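Local coordinates for S-adenosylmethionine dependent methyltransferase (Mesorhizobium loti, PDB 3BKW), which probably transfers methyl groups from S-adenosylmethionine to a substrate not yet identified, using a Rossmann-like class I methyltransferase fold, at residues W32-A37 with E212-T217; R178-L183 with V187-R192; V48-G53 with D99-P104; A200-R203 with A207-H210; Y68-D73 with D106-A111. One frame throughout, in Å; residues are numbered along the deposited sequence.

Contact 1: W32-A37 with E212-T217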
# COMPACT_ATOMS: atom_id res chain seq x y z
N TRP A 32 6.34 -16.65 -6.26
CA TRP A 32 5.74 -17.73 -5.46
C TRP A 32 6.28 -17.83 -4.03
O TRP A 32 5.47 -17.87 -3.11
CB TRP A 32 5.75 -19.08 -6.19
CG TRP A 32 5.49 -20.25 -5.30
CD1 TRP A 32 6.36 -21.23 -5.00
CD2 TRP A 32 4.29 -20.54 -4.56
NE1 TRP A 32 5.80 -22.12 -4.14
CE2 TRP A 32 4.53 -21.72 -3.84
CE3 TRP A 32 3.05 -19.89 -4.42
CZ2 TRP A 32 3.56 -22.32 -3.02
CZ3 TRP A 32 2.07 -20.48 -3.58
CH2 TRP A 32 2.35 -21.67 -2.88
N PRO A 33 7.61 -17.89 -3.83
CA PRO A 33 8.11 -17.95 -2.45
C PRO A 33 7.62 -16.84 -1.51
O PRO A 33 7.28 -17.12 -0.36
CB PRO A 33 9.62 -17.91 -2.63
CG PRO A 33 9.84 -18.50 -3.98
CD PRO A 33 8.71 -17.99 -4.80
N ALA A 34 7.56 -15.61 -2.01
CA ALA A 34 7.05 -14.46 -1.25
C ALA A 34 5.57 -14.61 -0.92
O ALA A 34 5.17 -14.34 0.21
CB ALA A 34 7.25 -13.18 -2.03
N LEU A 35 4.79 -15.07 -1.89
CA LEU A 35 3.34 -15.27 -1.69
C LEU A 35 3.10 -16.47 -0.76
O LEU A 35 2.28 -16.39 0.16
CB LEU A 35 2.64 -15.43 -3.04
CG LEU A 35 1.12 -15.27 -3.05
CD1 LEU A 35 0.74 -13.87 -2.55
CD2 LEU A 35 0.55 -15.57 -4.44
N ARG A 36 3.87 -17.55 -0.97
CA ARG A 36 3.80 -18.75 -0.11
C ARG A 36 4.07 -18.39 1.37
O ARG A 36 3.38 -18.87 2.26
CB ARG A 36 4.81 -19.79 -0.57
CG ARG A 36 4.82 -21.08 0.27
CD ARG A 36 5.91 -22.01 -0.22
NE ARG A 36 7.23 -21.39 -0.12
CZ ARG A 36 8.33 -21.77 -0.78
NH1 ARG A 36 8.33 -22.81 -1.64
NH2 ARG A 36 9.47 -21.10 -0.59
N ALA A 37 5.05 -17.51 1.59
CA ALA A 37 5.41 -17.05 2.94
C ALA A 37 4.29 -16.31 3.66
O ALA A 37 4.23 -16.30 4.89
CB ALA A 37 6.65 -16.20 2.89
N GLU A 212 2.97 -6.54 0.10
CA GLU A 212 4.32 -6.65 -0.42
C GLU A 212 4.35 -6.31 -1.89
O GLU A 212 3.58 -6.85 -2.69
CB GLU A 212 4.82 -8.05 -0.13
CG GLU A 212 6.27 -8.28 -0.34
CD GLU A 212 6.74 -9.57 0.32
OE1 GLU A 212 6.38 -9.87 1.49
OE2 GLU A 212 7.53 -10.28 -0.32
N GLU A 213 5.23 -5.36 -2.23
CA GLU A 213 5.47 -4.98 -3.62
C GLU A 213 6.68 -5.83 -3.90
O GLU A 213 7.78 -5.56 -3.40
CB GLU A 213 5.68 -3.47 -3.73
CG GLU A 213 4.51 -2.73 -3.12
CD GLU A 213 4.72 -1.26 -3.02
OE1 GLU A 213 4.61 -0.57 -4.04
OE2 GLU A 213 4.96 -0.78 -1.90
N PHE A 214 6.45 -6.89 -4.69
CA PHE A 214 7.41 -7.97 -4.84
C PHE A 214 8.78 -7.48 -5.27
O PHE A 214 8.88 -6.62 -6.13
CB PHE A 214 6.89 -9.12 -5.72
CG PHE A 214 7.97 -10.11 -6.11
CD1 PHE A 214 8.54 -10.92 -5.15
CD2 PHE A 214 8.45 -10.18 -7.42
CE1 PHE A 214 9.56 -11.82 -5.48
CE2 PHE A 214 9.47 -11.09 -7.76
CZ PHE A 214 10.02 -11.90 -6.78
N CYS A 215 9.80 -8.01 -4.60
CA CYS A 215 11.19 -7.77 -4.91
C CYS A 215 11.92 -9.10 -4.82
O CYS A 215 11.91 -9.74 -3.75
CB CYS A 215 11.80 -6.77 -3.94
SG CYS A 215 13.53 -6.42 -4.33
N PRO A 216 12.60 -9.51 -5.91
CA PRO A 216 13.35 -10.76 -5.82
C PRO A 216 14.53 -10.60 -4.85
O PRO A 216 15.08 -9.49 -4.70
CB PRO A 216 13.82 -10.98 -7.25
CG PRO A 216 13.94 -9.65 -7.79
CD PRO A 216 12.78 -8.89 -7.24
N THR A 217 14.91 -11.69 -4.20
CA THR A 217 16.04 -11.65 -3.27
C THR A 217 17.34 -11.67 -4.09
O THR A 217 17.33 -12.04 -5.28
CB THR A 217 16.05 -12.86 -2.31
OG1 THR A 217 16.27 -14.06 -3.05
CG2 THR A 217 14.74 -12.96 -1.55
O HOH W 1 6.48 -12.70 1.92
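Glu212 sets its CG anti to the backbone N (chi1 -168°) and runs on extended, which carries its carboxylate out to Ala34. Phe214, two residues on, makes the same first turn (chi1 168°), and its ring also comes to Ala34. The CB of this alanine points at the 212-217 segment and is met by both. Glu212 OE2 lies 3.4 Å from Ala34 CB, a contact of a carboxylate oxygen with a methyl group. Phe214 CD1 is 4.1 Å from the same CB, and the methyl approaches the ring obliquely. The helix backbone takes part as well, through Ala34 O. A water donates to Ala34 O at 2.7 Å and to Glu212 OE1 at 2.9 Å, so it bridges helix and strand. Glu212 OE1 also accepts a bond from His210 NE2, which fixes this end of the carboxylate from within its own strand.

The contact lays helix 32-38 against strand 207-213, the outermost strand of the sheet at this end. Ala34 and Leu35 both touch Leu238 of the neighbouring strand 236-242. The interface is therefore mixed. One carboxylate oxygen lies beside a methyl group, and the other is bound to water and His210. The polar link between helix and strand runs through water, and the apolar one is a single methyl at the ring.

Contact 2: R178-L183 with V187-R192; sequences RKTDWL and VVKHHR. With EDO (1,2-ethanediol), chain D; EDO (1,2-ethanediol), chain C.
Arg178 and Lys189 form an antiparallel hydrogen-bonded backbone pair. Arg178 N gives to Lys189 O at 2.8 Å, and Lys189 N returns a longer bond to Arg178 O at 3.2 Å. One water donates to Arg178 O and Val187 O and accepts from Asp181 N, linking the segments beyond the pair.

Lys189 NZ forms a salt bridge with Asp181 OD2 at 2.8 Å. Its CG sits between the backbone N and carbonyl carbon (chi1 57°), and the extended chain beyond brings NZ in from above the carboxylate plane. Glu145 is its second acidic partner.

Arg178 and His191 lie side by side. CB of His191 sits over one guanidinium face, and Arg178 NH2 is 3.4 Å from His191 CD2, with the planes 44° apart. Carbonyls of Ala151 and Val174 hold the guanidinium.

Carbon contacts are few: Trp182 CE3 is 4.1 Å from Val188 CG2, and Val187 CG2 lies beside Asp181 CB.

Strands 176-178 and 189-191 form a two-stranded antiparallel sheet, connected through helix 182-185.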
# COMPACT_ATOMS: atom_id res chain seq x y z
N ARG A 178 -7.19 -0.96 -18.92
CA ARG A 178 -6.00 -0.76 -19.72
C ARG A 178 -6.01 -1.85 -20.79
O ARG A 178 -6.22 -3.03 -20.49
CB ARG A 178 -4.75 -0.88 -18.87
CG ARG A 178 -4.57 0.23 -17.84
CD ARG A 178 -4.34 1.55 -18.50
NE ARG A 178 -3.78 2.55 -17.59
CZ ARG A 178 -4.46 3.34 -16.76
NH1 ARG A 178 -5.78 3.23 -16.61
NH2 ARG A 178 -3.78 4.23 -16.03
N LYS A 179 -5.78 -1.44 -22.03
CA LYS A 179 -5.74 -2.34 -23.20
C LYS A 179 -4.31 -2.60 -23.67
O LYS A 179 -4.10 -3.13 -24.74
CB LYS A 179 -6.60 -1.75 -24.31
CG LYS A 179 -8.06 -1.62 -23.92
CD LYS A 179 -8.94 -1.27 -25.09
CE LYS A 179 -10.42 -1.23 -24.70
NZ LYS A 179 -11.27 -0.98 -25.90
N THR A 180 -3.33 -2.33 -22.81
CA THR A 180 -1.92 -2.46 -23.18
C THR A 180 -1.44 -3.90 -23.40
O THR A 180 -0.42 -4.10 -24.06
CB THR A 180 -1.05 -1.70 -22.16
OG1 THR A 180 -1.45 -2.10 -20.85
CG2 THR A 180 -1.26 -0.19 -22.29
N ASP A 181 -2.19 -4.90 -22.89
CA ASP A 181 -1.93 -6.33 -23.14
C ASP A 181 -3.02 -6.95 -24.03
O ASP A 181 -3.03 -8.17 -24.21
CB ASP A 181 -1.85 -7.11 -21.83
CG ASP A 181 -0.56 -6.86 -21.07
OD1 ASP A 181 0.46 -6.45 -21.67
OD2 ASP A 181 -0.56 -7.11 -19.85
N TRP A 182 -3.88 -6.12 -24.62
CA TRP A 182 -4.97 -6.64 -25.47
C TRP A 182 -4.43 -7.33 -26.72
O TRP A 182 -4.82 -8.45 -26.98
CB TRP A 182 -5.97 -5.54 -25.85
CG TRP A 182 -7.00 -6.00 -26.81
CD1 TRP A 182 -7.09 -5.67 -28.13
CD2 TRP A 182 -8.05 -6.95 -26.56
NE1 TRP A 182 -8.14 -6.32 -28.71
CE2 TRP A 182 -8.75 -7.12 -27.78
CE3 TRP A 182 -8.47 -7.66 -25.43
CZ2 TRP A 182 -9.86 -7.98 -27.91
CZ3 TRP A 182 -9.59 -8.52 -25.56
CH2 TRP A 182 -10.26 -8.67 -26.79
N LEU A 183 -3.52 -6.70 -27.46
CA LEU A 183 -2.98 -7.33 -28.66
C LEU A 183 -2.20 -8.60 -28.35
O LEU A 183 -2.51 -9.62 -28.90
CB LEU A 183 -2.10 -6.37 -29.48
CG LEU A 183 -2.75 -5.12 -30.08
CD1 LEU A 183 -1.71 -4.40 -30.93
CD2 LEU A 183 -3.98 -5.44 -30.90
N VAL A 187 -6.45 -9.74 -23.36
CA VAL A 187 -7.00 -9.41 -22.03
C VAL A 187 -7.03 -7.90 -21.80
O VAL A 187 -6.18 -7.17 -22.33
CB VAL A 187 -6.18 -10.08 -20.87
CG1 VAL A 187 -6.19 -11.60 -21.03
CG2 VAL A 187 -4.74 -9.51 -20.79
N VAL A 188 -8.06 -7.46 -21.07
CA VAL A 188 -8.21 -6.08 -20.59
C VAL A 188 -7.99 -6.20 -19.09
O VAL A 188 -8.63 -7.03 -18.45
CB VAL A 188 -9.62 -5.50 -20.85
CG1 VAL A 188 -9.77 -4.12 -20.21
CG2 VAL A 188 -9.91 -5.42 -22.36
N LYS A 189 -7.07 -5.41 -18.56
CA LYS A 189 -6.77 -5.38 -17.13
C LYS A 189 -7.33 -4.10 -16.56
O LYS A 189 -7.60 -3.15 -17.30
CB LYS A 189 -5.29 -5.55 -16.85
CG LYS A 189 -4.34 -4.55 -17.50
CD LYS A 189 -2.92 -5.07 -17.31
CE LYS A 189 -1.93 -4.32 -18.09
NZ LYS A 189 -0.59 -5.04 -17.98
N HIS A 190 -7.50 -4.09 -15.24
CA HIS A 190 -8.12 -2.97 -14.54
C HIS A 190 -7.13 -2.35 -13.61
O HIS A 190 -6.72 -2.94 -12.61
CB HIS A 190 -9.37 -3.47 -13.82
CG HIS A 190 -10.38 -3.97 -14.80
ND1 HIS A 190 -11.25 -3.13 -15.46
CD2 HIS A 190 -10.54 -5.19 -15.35
CE1 HIS A 190 -11.97 -3.84 -16.31
NE2 HIS A 190 -11.56 -5.09 -16.27
N HIS A 191 -6.73 -1.13 -13.97
CA HIS A 191 -5.77 -0.38 -13.22
C HIS A 191 -6.45 0.23 -12.02
O HIS A 191 -7.41 0.99 -12.15
CB HIS A 191 -5.12 0.71 -14.06
CG HIS A 191 -4.19 1.57 -13.28
ND1 HIS A 191 -3.01 1.10 -12.73
CD2 HIS A 191 -4.27 2.87 -12.93
CE1 HIS A 191 -2.42 2.08 -12.08
NE2 HIS A 191 -3.16 3.16 -12.18
N ARG A 192 -5.95 -0.14 -10.84
CA ARG A 192 -6.42 0.38 -9.56
C ARG A 192 -5.17 0.60 -8.74
O ARG A 192 -4.29 -0.27 -8.71
CB ARG A 192 -7.33 -0.62 -8.84
CG ARG A 192 -8.72 -0.74 -9.44
CD ARG A 192 -9.56 -1.82 -8.75
NE ARG A 192 -9.21 -3.18 -9.18
CZ ARG A 192 -9.89 -3.96 -10.04
NH1 ARG A 192 -11.04 -3.58 -10.59
NH2 ARG A 192 -9.42 -5.19 -10.29
C1 EDO D . -11.31 0.19 -12.23
O1 EDO D . -9.92 0.05 -12.52
C2 EDO D . -12.09 -0.80 -13.09
O2 EDO D . -11.84 -0.59 -14.50
C1 EDO C . -6.31 -5.10 -8.00
O1 EDO C . -7.31 -4.24 -7.41
C2 EDO C . -5.60 -4.42 -9.19
O2 EDO C . -6.39 -4.45 -10.38
O HOH W 2 -4.68 -5.12 -21.34

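Contact 3: V48-G53 with D99-P104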
# COMPACT_ATOMS: atom_id res chain seq x y z
N VAL A 48 -10.05 -22.31 -1.37
CA VAL A 48 -10.56 -22.04 -2.71
C VAL A 48 -9.46 -21.29 -3.48
O VAL A 48 -8.87 -20.35 -2.94
CB VAL A 48 -11.92 -21.30 -2.73
CG1 VAL A 48 -11.87 -19.95 -1.99
CG2 VAL A 48 -12.41 -21.12 -4.17
N ASP A 49 -9.20 -21.72 -4.72
CA ASP A 49 -8.22 -21.13 -5.60
C ASP A 49 -8.97 -20.45 -6.72
O ASP A 49 -9.60 -21.12 -7.53
CB ASP A 49 -7.28 -22.22 -6.15
CG ASP A 49 -6.18 -21.68 -7.03
OD1 ASP A 49 -6.21 -20.49 -7.37
OD2 ASP A 49 -5.27 -22.44 -7.36
N LEU A 50 -8.94 -19.11 -6.73
CA LEU A 50 -9.67 -18.31 -7.71
C LEU A 50 -8.78 -18.04 -8.92
O LEU A 50 -7.83 -17.25 -8.82
CB LEU A 50 -10.16 -17.00 -7.08
CG LEU A 50 -10.99 -17.07 -5.80
CD1 LEU A 50 -11.25 -15.69 -5.21
CD2 LEU A 50 -12.29 -17.79 -6.05
N GLY A 51 -9.08 -18.71 -10.03
CA GLY A 51 -8.30 -18.61 -11.28
C GLY A 51 -7.17 -19.61 -11.16
O GLY A 51 -5.99 -19.27 -11.30
N CYS A 52 -7.54 -20.86 -10.95
CA CYS A 52 -6.58 -21.93 -10.66
C CYS A 52 -5.72 -22.42 -11.83
O CYS A 52 -4.71 -23.11 -11.60
CB CYS A 52 -7.32 -23.13 -10.05
SG CYS A 52 -8.44 -23.99 -11.15
N GLY A 53 -6.13 -22.12 -13.06
CA GLY A 53 -5.42 -22.56 -14.24
C GLY A 53 -5.24 -24.06 -14.25
O GLY A 53 -6.19 -24.81 -13.99
N ASP A 99 -16.05 -12.74 -12.59
CA ASP A 99 -16.90 -11.53 -12.66
C ASP A 99 -18.32 -11.78 -12.15
O ASP A 99 -19.01 -10.81 -11.86
CB ASP A 99 -17.00 -11.00 -14.09
CG ASP A 99 -15.71 -10.44 -14.60
OD1 ASP A 99 -15.11 -9.60 -13.89
OD2 ASP A 99 -15.30 -10.77 -15.73
N LYS A 100 -18.75 -13.04 -12.09
CA LYS A 100 -20.09 -13.43 -11.62
C LYS A 100 -19.95 -14.52 -10.55
O LYS A 100 -20.73 -15.47 -10.51
CB LYS A 100 -20.91 -13.95 -12.80
CG LYS A 100 -21.01 -13.02 -14.00
CD LYS A 100 -21.80 -13.68 -15.12
N LEU A 101 -18.96 -14.36 -9.67
CA LEU A 101 -18.62 -15.38 -8.69
C LEU A 101 -19.64 -15.54 -7.57
O LEU A 101 -20.08 -14.55 -6.97
CB LEU A 101 -17.26 -15.05 -8.05
CG LEU A 101 -16.65 -16.01 -7.01
CD1 LEU A 101 -16.26 -17.34 -7.64
CD2 LEU A 101 -15.46 -15.37 -6.28
N HIS A 102 -19.98 -16.81 -7.32
CA HIS A 102 -20.83 -17.19 -6.21
C HIS A 102 -20.06 -18.25 -5.42
O HIS A 102 -19.44 -19.13 -6.01
CB HIS A 102 -22.19 -17.68 -6.72
CG HIS A 102 -22.99 -16.60 -7.39
ND1 HIS A 102 -22.93 -16.37 -8.74
CD2 HIS A 102 -23.85 -15.68 -6.88
CE1 HIS A 102 -23.73 -15.35 -9.05
NE2 HIS A 102 -24.29 -14.92 -7.94
N LEU A 103 -20.07 -18.12 -4.10
CA LEU A 103 -19.39 -19.06 -3.22
C LEU A 103 -20.31 -19.35 -2.04
O LEU A 103 -21.01 -18.43 -1.57
CB LEU A 103 -18.05 -18.52 -2.71
CG LEU A 103 -16.86 -18.40 -3.68
CD1 LEU A 103 -15.66 -17.76 -2.96
CD2 LEU A 103 -16.47 -19.77 -4.23
N PRO A 104 -20.32 -20.61 -1.55
CA PRO A 104 -21.11 -20.93 -0.38
C PRO A 104 -20.55 -20.24 0.86
O PRO A 104 -19.33 -20.10 1.00
CB PRO A 104 -20.99 -22.46 -0.27
CG PRO A 104 -19.74 -22.78 -0.93
CD PRO A 104 -19.61 -21.81 -2.05
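Leu50 and Leu101 meet methyl to methyl, with CD2 of Leu50 4.0 Å from CD2 of Leu101. The two side chains cross at about a right angle. Their first torsions differ. Leu50 holds CG anti to its carbonyl carbon (chi1 -53°), whereas Leu101 holds CG anti to its backbone N (chi1 -178°). These torsions point one CD2 methyl at the other.

A second pair follows two residues away on each side. Val48 CG2 is 4.3 Å from Leu103 CD2, a looser touch. Leu103 turns its CG as Leu50 does, opposite the carbonyl carbon (chi1 -71°). Leu101 and Leu103 of the loop therefore face Leu50 and Val48 of the strand, and the two chains run in opposite directions. The backbones stay well apart, with CA atoms 9.5 Å from each other at Leu50 and Leu101, so the contact is made by side chains alone.

Leu72 of strand 68-73 touches Val48, Leu101 and Leu103, while Val130 and Thr129 of helix 123-133 meet Leu50 and Leu101. The four aliphatic side chains thus join a hydrophobic layer between the sheet and that helix.

Strand 46-50 is an inner strand of the sheet, between 68-73 and 108-114. It runs into the turn Gly51 to Gly53, whose two glycines have positive phi. This is the first strand and following glycine-rich loop of the Rossmann-like fold, where relatives bind S-adenosylmethionine.

Contact 4: A200-R203 with A207-H210; sequences ALIR and AIEH
Ile208 packs against two consecutive residues of the helix, Leu201 and Ile202. This is the close part of the contact. Ile208 CD1 lies 3.9 Å from Leu201 CD1 and equally near its CB. The CG1 of Ile208 is 4.0 Å from Ile202 CG1. Both helix side chains cross the isoleucine at about a right angle. Ile208 places CG1 anti to its carbonyl carbon (chi1 -52°), and a second bend at chi2 swings CD1 over to Leu201. With an alanine in place of Ile208 the branches beyond CB are gone, and Leu201 and Ile202 would probably lose their packing partner on the strand.

The pairing joins the C-terminal end of helix 194-203 to the start of strand 207-213, with only three residues between the segments. The helix thus leads into the outermost strand of the methyltransferase sheet, which runs antiparallel to strand 236-242. Within this strand Glu209 and His210 both face Ser240, a classic beta bulge.

The other flank is looser. Ala207 turns its CB away from the helix, and Arg203 is exposed. Ile202 and Ile208 are packed further by Glu209 and Ile202 of the second subunit, respectively. Leu201 also rests on Val239 and Phe127 of its own chain.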
# COMPACT_ATOMS: atom_id res chain seq x y z
N ALA A 200 -10.81 -1.01 -0.66
CA ALA A 200 -11.89 -1.91 -1.07
C ALA A 200 -11.94 -3.17 -0.20
O ALA A 200 -13.02 -3.61 0.20
CB ALA A 200 -11.76 -2.26 -2.54
N LEU A 201 -10.77 -3.73 0.13
CA LEU A 201 -10.72 -4.85 1.08
C LEU A 201 -11.27 -4.46 2.44
O LEU A 201 -12.07 -5.18 3.01
CB LEU A 201 -9.29 -5.35 1.24
CG LEU A 201 -8.70 -6.17 0.09
CD1 LEU A 201 -7.18 -6.32 0.23
CD2 LEU A 201 -9.37 -7.53 0.05
N ILE A 202 -10.85 -3.30 2.93
CA ILE A 202 -11.27 -2.81 4.26
C ILE A 202 -12.79 -2.57 4.29
O ILE A 202 -13.48 -3.06 5.20
CB ILE A 202 -10.47 -1.53 4.65
CG1 ILE A 202 -9.00 -1.87 4.89
CG2 ILE A 202 -11.03 -0.87 5.94
CD1 ILE A 202 -8.10 -0.62 4.90
N ARG A 203 -13.32 -1.88 3.27
CA ARG A 203 -14.77 -1.61 3.16
C ARG A 203 -15.58 -2.92 3.06
O ARG A 203 -16.72 -2.99 3.53
CB ARG A 203 -15.03 -0.72 1.94
CG ARG A 203 -16.40 -0.11 1.81
CD ARG A 203 -16.49 0.82 0.58
NE ARG A 203 -15.46 1.87 0.59
CZ ARG A 203 -14.33 1.94 -0.13
NH1 ARG A 203 -14.00 1.03 -1.07
NH2 ARG A 203 -13.51 2.99 0.06
N ALA A 207 -9.37 -7.12 7.34
CA ALA A 207 -8.29 -6.41 8.00
C ALA A 207 -7.08 -6.68 7.11
O ALA A 207 -6.86 -7.83 6.73
CB ALA A 207 -8.06 -6.95 9.36
N ILE A 208 -6.30 -5.66 6.78
CA ILE A 208 -5.06 -5.86 6.00
C ILE A 208 -4.03 -6.50 6.94
O ILE A 208 -3.77 -6.00 8.05
CB ILE A 208 -4.46 -4.54 5.44
CG1 ILE A 208 -5.51 -3.73 4.66
CG2 ILE A 208 -3.18 -4.80 4.61
CD1 ILE A 208 -6.25 -4.54 3.56
N GLU A 209 -3.45 -7.61 6.51
CA GLU A 209 -2.44 -8.35 7.28
C GLU A 209 -1.01 -8.13 6.77
O GLU A 209 -0.09 -8.00 7.57
CB GLU A 209 -2.79 -9.84 7.29
CG GLU A 209 -1.84 -10.71 8.09
CD GLU A 209 -2.36 -12.11 8.34
OE1 GLU A 209 -3.43 -12.23 8.96
OE2 GLU A 209 -1.68 -13.09 7.95
N HIS A 210 -0.83 -8.10 5.46
CA HIS A 210 0.52 -7.95 4.89
C HIS A 210 0.39 -7.46 3.45
O HIS A 210 -0.48 -7.89 2.72
CB HIS A 210 1.25 -9.31 4.92
CG HIS A 210 2.70 -9.24 4.54
ND1 HIS A 210 3.71 -9.04 5.46
CD2 HIS A 210 3.31 -9.40 3.35
CE1 HIS A 210 4.88 -9.04 4.84
NE2 HIS A 210 4.66 -9.26 3.55

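Contact 5: Y68-D73 with D106-A111; sequences YVLGLD and DSFDLA. With EDO (1,2-ethanediol), chain F.
Phe108 makes apolar contact with both Tyr68 and Leu70 through the far end of its ring. Its CZ is 3.7 Å from Leu70 CD2, and CE1 comes within 4.0 Å of Leu70 CB. Leu70 puts CG anti to the backbone N (chi1 174°), which brings CD2 to the ring obliquely.

The ring-to-ring contact is oblique too. Tyr68 CE2 meets Phe108 CE1 at 3.9 Å. Tyr68 and Leu70 lie on the same side of strand 68-73, so the phenylalanine touches them one after the other.

Strands 68-73 and 108-114 are not neighbours in the sheet. Strand 46-50 runs between them, and Phe108 reaches past it, touching Val48. Phe108 lies just before Asp109, where its own strand is broken and the chain turns a corner. All three strands are parallel, part of the Rossmann-like sheet of class I methyltransferases. Replacing Phe108 by a serine would probably leave a gap between Tyr68, Leu70 and Val48 and take the aromatic partner from Tyr68.

The polar bonds involve Asp109. Asp109 OD1 accepts from an ethanediol hydroxyl, O1, at 2.6 Å, and also forms a salt bridge with Arg46. This diol probably came from the crystallisation liquor.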
# COMPACT_ATOMS: atom_id res chain seq x y z
N TYR A 68 -9.44 -29.84 1.96
CA TYR A 68 -10.26 -29.71 0.77
C TYR A 68 -9.81 -28.50 -0.04
O TYR A 68 -9.56 -27.45 0.53
CB TYR A 68 -11.72 -29.56 1.17
CG TYR A 68 -12.66 -29.21 0.03
CD1 TYR A 68 -12.83 -30.09 -1.04
CD2 TYR A 68 -13.39 -28.01 0.02
CE1 TYR A 68 -13.69 -29.79 -2.11
CE2 TYR A 68 -14.27 -27.69 -1.05
CZ TYR A 68 -14.41 -28.59 -2.10
OH TYR A 68 -15.25 -28.32 -3.16
N VAL A 69 -9.71 -28.68 -1.36
CA VAL A 69 -9.33 -27.60 -2.29
C VAL A 69 -10.36 -27.53 -3.42
O VAL A 69 -10.65 -28.54 -4.05
CB VAL A 69 -7.91 -27.77 -2.89
CG1 VAL A 69 -7.55 -26.55 -3.75
CG2 VAL A 69 -6.88 -27.94 -1.78
N LEU A 70 -10.93 -26.34 -3.63
CA LEU A 70 -11.84 -26.06 -4.75
C LEU A 70 -11.07 -25.13 -5.68
O LEU A 70 -10.73 -24.01 -5.30
CB LEU A 70 -13.12 -25.38 -4.28
CG LEU A 70 -14.10 -24.91 -5.38
CD1 LEU A 70 -14.59 -26.08 -6.27
CD2 LEU A 70 -15.27 -24.17 -4.75
N GLY A 71 -10.77 -25.62 -6.88
CA GLY A 71 -10.07 -24.84 -7.91
C GLY A 71 -11.09 -24.35 -8.92
O GLY A 71 -11.81 -25.15 -9.49
N LEU A 72 -11.13 -23.03 -9.13
CA LEU A 72 -12.06 -22.41 -10.06
C LEU A 72 -11.34 -21.70 -11.21
O LEU A 72 -10.40 -20.96 -10.97
CB LEU A 72 -12.92 -21.40 -9.33
CG LEU A 72 -13.73 -21.91 -8.14
CD1 LEU A 72 -14.59 -20.75 -7.57
CD2 LEU A 72 -14.59 -23.10 -8.52
N ASP A 73 -11.83 -21.91 -12.43
CA ASP A 73 -11.27 -21.27 -13.62
C ASP A 73 -12.38 -21.20 -14.69
O ASP A 73 -13.34 -21.96 -14.64
CB ASP A 73 -10.05 -22.05 -14.13
CG ASP A 73 -9.12 -21.21 -14.98
OD1 ASP A 73 -8.16 -20.63 -14.42
OD2 ASP A 73 -9.39 -21.08 -16.20
N ASP A 106 -19.37 -19.30 4.64
CA ASP A 106 -18.68 -19.93 5.77
C ASP A 106 -18.13 -21.33 5.42
O ASP A 106 -18.22 -22.28 6.21
CB ASP A 106 -19.72 -19.99 6.93
CG ASP A 106 -19.15 -20.41 8.27
OD1 ASP A 106 -17.97 -20.19 8.53
OD2 ASP A 106 -19.92 -20.96 9.08
N SER A 107 -17.57 -21.45 4.21
CA SER A 107 -17.10 -22.73 3.65
C SER A 107 -15.61 -22.90 3.42
O SER A 107 -15.16 -24.02 3.07
CB SER A 107 -17.85 -22.98 2.35
OG SER A 107 -19.22 -23.21 2.64
N PHE A 108 -14.84 -21.83 3.62
CA PHE A 108 -13.39 -21.88 3.41
C PHE A 108 -12.62 -21.18 4.50
O PHE A 108 -13.10 -20.24 5.10
CB PHE A 108 -13.03 -21.29 2.03
CG PHE A 108 -13.68 -22.01 0.92
CD1 PHE A 108 -13.12 -23.18 0.42
CD2 PHE A 108 -14.90 -21.57 0.39
CE1 PHE A 108 -13.74 -23.88 -0.59
CE2 PHE A 108 -15.51 -22.26 -0.63
CZ PHE A 108 -14.94 -23.43 -1.12
N ASP A 109 -11.42 -21.68 4.76
CA ASP A 109 -10.50 -21.08 5.72
C ASP A 109 -9.50 -20.16 5.01
O ASP A 109 -8.93 -19.27 5.64
CB ASP A 109 -9.72 -22.17 6.44
CG ASP A 109 -10.63 -23.13 7.14
OD1 ASP A 109 -11.34 -22.67 8.06
OD2 ASP A 109 -10.65 -24.32 6.76
N LEU A 110 -9.26 -20.42 3.71
CA LEU A 110 -8.32 -19.65 2.91
C LEU A 110 -8.82 -19.50 1.50
O LEU A 110 -9.26 -20.48 0.91
CB LEU A 110 -6.96 -20.39 2.87
CG LEU A 110 -5.84 -19.88 1.94
CD1 LEU A 110 -5.45 -18.44 2.31
CD2 LEU A 110 -4.65 -20.82 1.94
N ALA A 111 -8.75 -18.28 0.98
CA ALA A 111 -8.98 -18.00 -0.42
C ALA A 111 -7.63 -17.54 -1.00
O ALA A 111 -6.95 -16.70 -0.41
CB ALA A 111 -10.06 -16.95 -0.62
C1 EDO F . -10.40 -19.77 9.51
O1 EDO F . -11.35 -20.79 9.81
C2 EDO F . -9.16 -19.99 10.36
O2 EDO F . -8.38 -21.10 9.86

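How the contacts relate
From the N terminus, contact 1 opens first, at helix 32-38, and closes last, near the end of strand 207-213. The other four fall within that long loop. Contacts 3 and 5 cross: strand 46-50 opens contact 3, strand 68-73 opens contact 5, then the 99-104 loop closes the former and segment 106-111 the latter. They touch each other through the neighbouring strands 46-50 and 68-73, their centres about 8 Å apart. Contacts 2 and 4 follow in series, each closing a short loop. Contact 2 ties a small two-stranded sheet, and contact 4 joins helix 194-203 to the outermost strand, which contact 1 also uses.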